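Local coordinates for protein zinc chaperone AztD (Citrobacter koseri, PDB 6CMK) that acts as a periplasmic zinc chaperone, handing one zinc ion directly to the solute-binding protein AztC without forming a stable complex, at residues T224-C229 with Q269-N274; T231-I236 with L248-T253. One frame throughout, in Å; residues are numbered along the deposited sequence. Where two conformers were deposited one is given.

Strand 224-228 comes first along the chain and turns directly into strand 232-237, its antiparallel neighbour in one four-stranded blade of the beta propeller. Contact 2 closes the shorter loop, where 248-253, the end of the blade's fourth strand and the loop beyond it, returns to pair with 231-236. The chain then passes into the next blade, and 269-274 packs against 224-229, closing the wider loop of contact 1, within which contact 2 lies whole. Contact 2 therefore builds a blade from within, and contact 1 joins that blade to its successor. Their centres are about 9 Å apart, and they meet where Y250 OH lies 2.6 Å from C229 O, a probable hydrogen bond.

Contact 1: T224-C229 with Q269-N274; sequences TFALSC and QYFIGN
With its CG anti to the carbonyl carbon (chi1 -60°), F271 holds its ring out from strand 271-274 and meets A226 of strand 224-228 face on. The two strands belong to successive blades of a beta propeller; their axes run nearly parallel, 11° apart, and at 9.6 Å they are too far apart for sheet pairing, so side chains make the joint. A226 CB sits over the middle of the F271 ring, 3.6 Å from its centroid and 11° off the normal, a CH-pi contact. T224 O comes to the ring edge in plane, 3.5 Å from F271 CZ. The methyl of T224 is anti to the backbone N, which brings CG2 within 4.2 Å of F271 CE2. L235, from the next strand of the first blade, packs on both T224 and A226, while P285 and S221 also touch F271. The joint is buried and apolar at its centre; its polar end is Q269, whose NE2 is hydrogen-bonded to D223 OD1 in the turn before T224 and to S221 O at the end of strand 218-221. Q269 also packs on P297 of the assembly's second chain. The Q269 side chain crosses that of T224 at about a right angle, with Q269 NE2 3.6 Å from T224 OG1.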
ATOM      1  N   THR B 224      -7.316   2.097 -11.844  1.00 12.43           N
ATOM      2  CA  THR B 224      -7.778   2.523 -13.160  1.00 15.23           C
ATOM      3  C   THR B 224      -6.581   2.859 -14.037  1.00 14.18           C
ATOM      4  O   THR B 224      -5.662   3.556 -13.602  1.00 13.69           O
ATOM      5  CB  THR B 224      -8.717   3.731 -13.043  1.00 14.28           C
ATOM      6  OG1 THR B 224      -9.847   3.352 -12.250  1.00 16.09           O
ATOM      7  CG2 THR B 224      -9.213   4.183 -14.420  1.00 14.91           C
ATOM      8  N   PHE B 225      -6.579   2.334 -15.258  1.00 11.47           N
ATOM      9  CA  PHE B 225      -5.541   2.648 -16.223  1.00 12.55           C
ATOM     10  C   PHE B 225      -6.149   3.442 -17.370  1.00 12.06           C
ATOM     11  O   PHE B 225      -7.265   3.159 -17.812  1.00 15.98           O
ATOM     12  CB  PHE B 225      -4.864   1.378 -16.751  1.00 11.43           C
ATOM     13  CG  PHE B 225      -3.498   1.625 -17.282  1.00 16.21           C
ATOM     14  CD1 PHE B 225      -3.320   1.994 -18.601  1.00 17.06           C
ATOM     15  CD2 PHE B 225      -2.390   1.526 -16.454  1.00 13.94           C
ATOM     16  CE1 PHE B 225      -2.073   2.258 -19.084  1.00 12.12           C
ATOM     17  CE2 PHE B 225      -1.130   1.783 -16.935  1.00 16.21           C
ATOM     18  CZ  PHE B 225      -0.973   2.155 -18.259  1.00 14.93           C
ATOM     19  N   ALA B 226      -5.416   4.438 -17.853  1.00 13.28           N
ATOM     20  CA  ALA B 226      -5.931   5.319 -18.891  1.00 12.36           C
ATOM     21  C   ALA B 226      -5.055   5.281 -20.136  1.00 12.77           C
ATOM     22  O   ALA B 226      -3.828   5.266 -20.042  1.00 15.37           O
ATOM     23  CB  ALA B 226      -6.031   6.757 -18.389  1.00 12.69           C
ATOM     24  N   LEU B 227      -5.712   5.270 -21.297  1.00 14.17           N
ATOM     25  CA  LEU B 227      -5.079   5.440 -22.598  1.00 16.36           C
ATOM     26  C   LEU B 227      -5.760   6.623 -23.272  1.00 18.30           C
ATOM     27  O   LEU B 227      -6.991   6.690 -23.307  1.00 21.39           O
ATOM     28  CB  LEU B 227      -5.216   4.178 -23.468  1.00 17.97           C
ATOM     29  CG  LEU B 227      -4.791   2.834 -22.858  1.00 16.94           C
ATOM     30  CD1 LEU B 227      -5.126   1.699 -23.817  1.00 19.14           C
ATOM     31  CD2 LEU B 227      -3.313   2.826 -22.519  1.00 21.22           C
ATOM     32  N   SER B 228      -4.975   7.549 -23.803  1.00 15.53           N
ATOM     33  CA  SER B 228      -5.536   8.755 -24.393  1.00 15.75           C
ATOM     34  C   SER B 228      -5.518   8.678 -25.914  1.00 18.68           C
ATOM     35  O   SER B 228      -4.643   8.051 -26.515  1.00 19.13           O
ATOM     36  CB  SER B 228      -4.768   9.992 -23.927  1.00 19.53           C
ATOM     37  OG  SER B 228      -3.378   9.811 -24.061  1.00 19.74           O
ATOM     38  N   CYS B 229      -6.500   9.326 -26.530  1.00 19.43           N
ATOM     39  CA  CYS B 229      -6.579   9.378 -27.981  1.00 18.85           C
ATOM     40  C   CYS B 229      -7.264  10.682 -28.383  1.00 22.33           C
ATOM     41  O   CYS B 229      -7.426  11.596 -27.569  1.00 22.43           O
ATOM     42  CB  CYS B 229      -7.301   8.135 -28.511  1.00 24.66           C
ATOM     43  SG  CYS B 229      -9.070   8.238 -28.392  1.00 24.23           S
ATOM     44  N   GLN B 269      -6.803   9.283  -6.922  1.00 13.39           N
ATOM     45  CA  GLN B 269      -7.027   8.837  -8.300  1.00 12.53           C
ATOM     46  C   GLN B 269      -7.328  10.023  -9.205  1.00 14.53           C
ATOM     47  O   GLN B 269      -8.380  10.663  -9.079  1.00 15.10           O
ATOM     48  CB  GLN B 269      -8.153   7.813  -8.377  1.00 13.55           C
ATOM     49  CG  GLN B 269      -7.743   6.476  -7.821  1.00 14.78           C
ATOM     50  CD  GLN B 269      -8.762   5.397  -8.110  1.00 14.89           C
ATOM     51  OE1 GLN B 269      -9.790   5.305  -7.445  1.00 14.88           O
ATOM     52  NE2 GLN B 269      -8.496   4.596  -9.136  1.00 12.77           N
ATOM     53  N   TYR B 270      -6.413  10.294 -10.140  1.00 15.13           N
ATOM     54  CA  TYR B 270      -6.617  11.296 -11.177  1.00 12.22           C
ATOM     55  C   TYR B 270      -5.578  11.066 -12.260  1.00 13.37           C
ATOM     56  O   TYR B 270      -4.582  10.373 -12.053  1.00 12.32           O
ATOM     57  CB  TYR B 270      -6.501  12.731 -10.632  1.00 13.25           C
ATOM     58  CG  TYR B 270      -5.110  13.116 -10.173  1.00 13.60           C
ATOM     59  CD1 TYR B 270      -4.696  12.910  -8.859  1.00 14.63           C
ATOM     60  CD2 TYR B 270      -4.204  13.691 -11.054  1.00 18.57           C
ATOM     61  CE1 TYR B 270      -3.423  13.273  -8.439  1.00 15.28           C
ATOM     62  CE2 TYR B 270      -2.938  14.045 -10.646  1.00 19.50           C
ATOM     63  CZ  TYR B 270      -2.551  13.846  -9.344  1.00 17.92           C
ATOM     64  OH  TYR B 270      -1.289  14.197  -8.956  1.00 18.38           O
ATOM     65  N   PHE B 271      -5.804  11.701 -13.412  1.00 14.23           N
ATOM     66  CA  PHE B 271      -4.817  11.744 -14.470  1.00 13.49           C
ATOM     67  C   PHE B 271      -4.552  13.190 -14.844  1.00 14.45           C
ATOM     68  O   PHE B 271      -5.429  14.048 -14.729  1.00 14.25           O
ATOM     69  CB  PHE B 271      -5.281  10.946 -15.692  1.00 11.90           C
ATOM     70  CG  PHE B 271      -5.513   9.509 -15.390  1.00 14.21           C
ATOM     71  CD1 PHE B 271      -4.447   8.643 -15.296  1.00 12.72           C
ATOM     72  CD2 PHE B 271      -6.792   9.032 -15.156  1.00 15.57           C
ATOM     73  CE1 PHE B 271      -4.645   7.316 -14.979  1.00 13.81           C
ATOM     74  CE2 PHE B 271      -7.001   7.705 -14.846  1.00 14.32           C
ATOM     75  CZ  PHE B 271      -5.928   6.844 -14.756  1.00 11.76           C
ATOM     76  N   ILE B 272      -3.319  13.460 -15.257  1.00 13.15           N
ATOM     77  CA  ILE B 272      -2.977  14.719 -15.901  1.00 12.44           C
ATOM     78  C   ILE B 272      -2.479  14.388 -17.296  1.00 13.36           C
ATOM     79  O   ILE B 272      -1.645  13.492 -17.472  1.00 14.86           O
ATOM     80  CB  ILE B 272      -1.930  15.509 -15.106  1.00 12.77           C
ATOM     81  CG1 ILE B 272      -2.491  15.884 -13.732  1.00 16.06           C
ATOM     82  CG2 ILE B 272      -1.538  16.788 -15.867  1.00 18.14           C
ATOM     83  CD1 ILE B 272      -1.484  16.551 -12.832  1.00 20.31           C
ATOM     84  N   GLY B 273      -3.030  15.073 -18.284  1.00 14.35           N
ATOM     85  CA  GLY B 273      -2.574  14.923 -19.647  1.00 15.77           C
ATOM     86  C   GLY B 273      -2.101  16.243 -20.206  1.00 15.28           C
ATOM     87  O   GLY B 273      -2.494  17.309 -19.725  1.00 16.68           O
ATOM     88  N   ASN B 274      -1.246  16.193 -21.221  1.00 14.64           N
ATOM     89  CA  ASN B 274      -1.075  17.385 -22.021  1.00 15.55           C
ATOM     90  C   ASN B 274      -2.351  17.632 -22.824  1.00 17.95           C
ATOM     91  O   ASN B 274      -3.262  16.802 -22.873  1.00 19.12           O
ATOM     92  CB  ASN B 274       0.168  17.268 -22.916  1.00 19.32           C
ATOM     93  CG  ASN B 274       0.037  16.215 -24.005  1.00 27.64           C
ATOM     94  OD1 ASN B 274      -0.669  15.218 -23.865  1.00 18.60           O
ATOM     95  ND2 ASN B 274       0.749  16.433 -25.103  1.00 37.60           N
TER

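Contact 2: T231-I236 with L248-T253; sequences TGLLLI and LPYAKT. With EDO (1,2-ethanediol), chain K.
T231 opens the contact, in which the start of strand 232-237 pairs with the end of strand 244-249 and the loop that follows, in the antiparallel beta hairpin made by the last two strands of a four-stranded propeller blade. Its carbonyl O accepts a hydrogen bond from Y250 N at 3.2 Å, the donor tilted 23° from the carbonyl plane. P249 CA approaches the same oxygen in a CA-H...O contact, and T231 OG1 is hydrogen-bonded to H247 NE2. G232 follows, in a non-hydrogen-bonded pair with P249 whose CA atoms are only 3.9 Å apart. G232 CA also lies 3.2 Å from L248 O in a CA-H...O contact, and it sits over one face of the Y250 ring, 3.6 Å from its centroid and offset toward the rim, a CH-pi contact. The amide N-H of T259 donates to Y250 OH and helps hold the far end of that ring. L233 and L248 form a hydrogen-bonded pair: L233 N reaches L248 O at 2.8 Å, and L248 N returns to L233 O at 2.7 Å, almost straight at 178°. Further along, L235 lies obliquely against L248, on which F291 of the next blade also packs. With CG turned away from the backbone N (chi1 175°), L248 sends CD2 to L235 CD1 at 4.0 Å.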
ATOM      1  N   THR B 231     -10.372  11.316 -29.200  1.00 20.12           N
ATOM      2  CA  THR B 231     -11.744  11.538 -28.750  1.00 25.60           C
ATOM      3  C   THR B 231     -11.903  11.583 -27.233  1.00 21.17           C
ATOM      4  O   THR B 231     -12.943  12.044 -26.756  1.00 25.82           O
ATOM      5  CB  THR B 231     -12.674  10.446 -29.293  1.00 28.37           C
ATOM      6  OG1 THR B 231     -12.237   9.157 -28.839  1.00 29.54           O
ATOM      7  CG2 THR B 231     -12.703  10.473 -30.811  1.00 27.06           C
ATOM      8  N   GLY B 232     -10.921  11.128 -26.474  1.00 22.32           N
ATOM      9  CA  GLY B 232     -11.096  11.019 -25.034  1.00 18.57           C
ATOM     10  C   GLY B 232     -10.068  10.068 -24.448  1.00 21.10           C
ATOM     11  O   GLY B 232      -8.988   9.878 -25.009  1.00 19.72           O
ATOM     12  N   LEU B 233     -10.428   9.486 -23.307  0.84 20.62           N
ATOM     13  CA  LEU B 233      -9.605   8.488 -22.646  0.84 15.77           C
ATOM     14  C   LEU B 233     -10.347   7.164 -22.605  0.84 19.63           C
ATOM     15  O   LEU B 233     -11.563   7.131 -22.392  0.84 22.88           O
ATOM     16  CB  LEU B 233      -9.252   8.893 -21.201  0.84 15.73           C
ATOM     17  CG  LEU B 233      -8.738  10.313 -20.950  0.84 21.01           C
ATOM     18  CD1 LEU B 233      -8.341  10.498 -19.484  0.84 20.32           C
ATOM     19  CD2 LEU B 233      -7.570  10.656 -21.853  0.84 26.77           C
ATOM     20  N   LEU B 234      -9.611   6.081 -22.813  1.00 16.79           N
ATOM     21  CA  LEU B 234     -10.088   4.752 -22.478  1.00 17.29           C
ATOM     22  C   LEU B 234      -9.684   4.507 -21.035  1.00 16.30           C
ATOM     23  O   LEU B 234      -8.537   4.767 -20.661  1.00 19.85           O
ATOM     24  CB  LEU B 234      -9.482   3.688 -23.386  1.00 18.53           C
ATOM     25  CG  LEU B 234      -9.781   3.779 -24.877  1.00 19.62           C
ATOM     26  CD1 LEU B 234      -9.106   2.627 -25.581  1.00 22.60           C
ATOM     27  CD2 LEU B 234     -11.272   3.769 -25.166  1.00 19.41           C
ATOM     28  N   LEU B 235     -10.628   4.045 -20.224  1.00 15.17           N
ATOM     29  CA  LEU B 235     -10.394   3.788 -18.813  1.00 17.42           C
ATOM     30  C   LEU B 235     -10.594   2.304 -18.579  1.00 14.68           C
ATOM     31  O   LEU B 235     -11.619   1.752 -18.983  1.00 18.88           O
ATOM     32  CB  LEU B 235     -11.342   4.606 -17.934  1.00 17.24           C
ATOM     33  CG  LEU B 235     -11.167   6.122 -18.051  1.00 17.37           C
ATOM     34  CD1 LEU B 235     -12.178   6.862 -17.208  1.00 21.48           C
ATOM     35  CD2 LEU B 235      -9.756   6.536 -17.662  1.00 15.44           C
ATOM     36  N   ILE B 236      -9.608   1.664 -17.956  1.00 14.32           N
ATOM     37  CA  ILE B 236      -9.565   0.207 -17.820  1.00 14.89           C
ATOM     38  C   ILE B 236      -9.551  -0.158 -16.343  1.00 16.46           C
ATOM     39  O   ILE B 236      -8.784   0.412 -15.563  1.00 14.99           O
ATOM     40  CB  ILE B 236      -8.325  -0.394 -18.516  1.00 14.68           C
ATOM     41  CG1 ILE B 236      -8.150   0.171 -19.938  1.00 17.44           C
ATOM     42  CG2 ILE B 236      -8.420  -1.921 -18.567  1.00 15.94           C
ATOM     43  CD1 ILE B 236      -6.775  -0.090 -20.504  1.00 20.29           C
ATOM     44  N   LEU B 248     -14.193   7.623 -21.989  1.00 24.05           N
ATOM     45  CA  LEU B 248     -14.570   8.902 -21.411  1.00 19.77           C
ATOM     46  C   LEU B 248     -14.228  10.004 -22.410  1.00 18.95           C
ATOM     47  O   LEU B 248     -13.044  10.342 -22.568  1.00 19.35           O
ATOM     48  CB  LEU B 248     -13.846   9.127 -20.084  1.00 18.55           C
ATOM     49  CG  LEU B 248     -14.058  10.490 -19.416  1.00 22.47           C
ATOM     50  CD1 LEU B 248     -15.528  10.698 -19.085  1.00 26.66           C
ATOM     51  CD2 LEU B 248     -13.187  10.588 -18.172  1.00 22.48           C
ATOM     52  N   PRO B 249     -15.194  10.575 -23.117  1.00 23.08           N
ATOM     53  CA  PRO B 249     -14.856  11.625 -24.086  1.00 24.77           C
ATOM     54  C   PRO B 249     -14.418  12.900 -23.393  1.00 24.20           C
ATOM     55  O   PRO B 249     -14.839  13.199 -22.273  1.00 23.83           O
ATOM     56  CB  PRO B 249     -16.157  11.834 -24.867  1.00 31.66           C
ATOM     57  CG  PRO B 249     -17.231  11.317 -23.994  1.00 33.34           C
ATOM     58  CD  PRO B 249     -16.633  10.265 -23.106  1.00 28.80           C
ATOM     59  N   TYR B 250     -13.548  13.654 -24.070  1.00 21.50           N
ATOM     60  CA  TYR B 250     -13.165  14.962 -23.563  1.00 18.59           C
ATOM     61  C   TYR B 250     -14.411  15.799 -23.314  1.00 27.08           C
ATOM     62  O   TYR B 250     -15.321  15.847 -24.147  1.00 24.91           O
ATOM     63  CB  TYR B 250     -12.246  15.689 -24.548  1.00 19.34           C
ATOM     64  CG  TYR B 250     -10.934  14.979 -24.773  1.00 20.67           C
ATOM     65  CD1 TYR B 250     -10.029  14.820 -23.736  1.00 20.48           C
ATOM     66  CD2 TYR B 250     -10.603  14.462 -26.012  1.00 24.79           C
ATOM     67  CE1 TYR B 250      -8.831  14.163 -23.924  1.00 22.16           C
ATOM     68  CE2 TYR B 250      -9.404  13.807 -26.213  1.00 24.10           C
ATOM     69  CZ  TYR B 250      -8.519  13.656 -25.168  1.00 24.66           C
ATOM     70  OH  TYR B 250      -7.321  12.997 -25.357  1.00 20.40           O
ATOM     71  N   ALA B 251     -14.441  16.459 -22.158  1.00 28.29           N
ATOM     72  CA  ALA B 251     -15.539  17.351 -21.815  1.00 25.90           C
ATOM     73  C   ALA B 251     -15.781  18.362 -22.925  1.00 24.23           C
ATOM     74  O   ALA B 251     -14.843  18.865 -23.551  1.00 27.53           O
ATOM     75  CB  ALA B 251     -15.235  18.074 -20.503  1.00 24.82           C
ATOM     76  N   LYS B 252     -17.060  18.661 -23.159  1.00 27.45           N
ATOM     77  CA  LYS B 252     -17.452  19.617 -24.183  1.00 29.21           C
ATOM     78  C   LYS B 252     -17.109  21.044 -23.789  1.00 34.73           C
ATOM     79  O   LYS B 252     -17.120  21.933 -24.647  1.00 41.29           O
ATOM     80  CB  LYS B 252     -18.951  19.484 -24.447  1.00 32.10           C
ATOM     81  CG  LYS B 252     -19.364  18.090 -24.899  1.00 47.20           C
ATOM     82  CD  LYS B 252     -18.851  17.781 -26.289  1.00 57.45           C
ATOM     83  CE  LYS B 252     -19.731  18.430 -27.326  1.00 76.20           C
ATOM     84  NZ  LYS B 252     -19.035  18.577 -28.634  1.00 85.59           N
ATOM     85  N   THR B 253     -16.810  21.272 -22.513  1.00 29.56           N
ATOM     86  CA  THR B 253     -16.355  22.560 -22.017  1.00 32.58           C
ATOM     87  C   THR B 253     -14.886  22.820 -22.312  1.00 41.40           C
ATOM     88  O   THR B 253     -14.410  23.929 -22.054  1.00 38.40           O
ATOM     89  CB  THR B 253     -16.581  22.635 -20.510  1.00 28.55           C
ATOM     90  OG1 THR B 253     -15.958  21.509 -19.879  1.00 32.09           O
ATOM     91  CG2 THR B 253     -18.068  22.633 -20.199  1.00 40.81           C
TER
HETATM   92  C1  EDO K 504     -14.582  18.664 -27.475  1.00 66.55           C
HETATM   93  O1  EDO K 504     -14.245  18.506 -26.093  1.00 61.90           O
HETATM   94  C2  EDO K 504     -14.078  17.458 -28.260  1.00 67.74           C
HETATM   95  O2  EDO K 504     -13.283  17.905 -29.364  1.00 71.73           O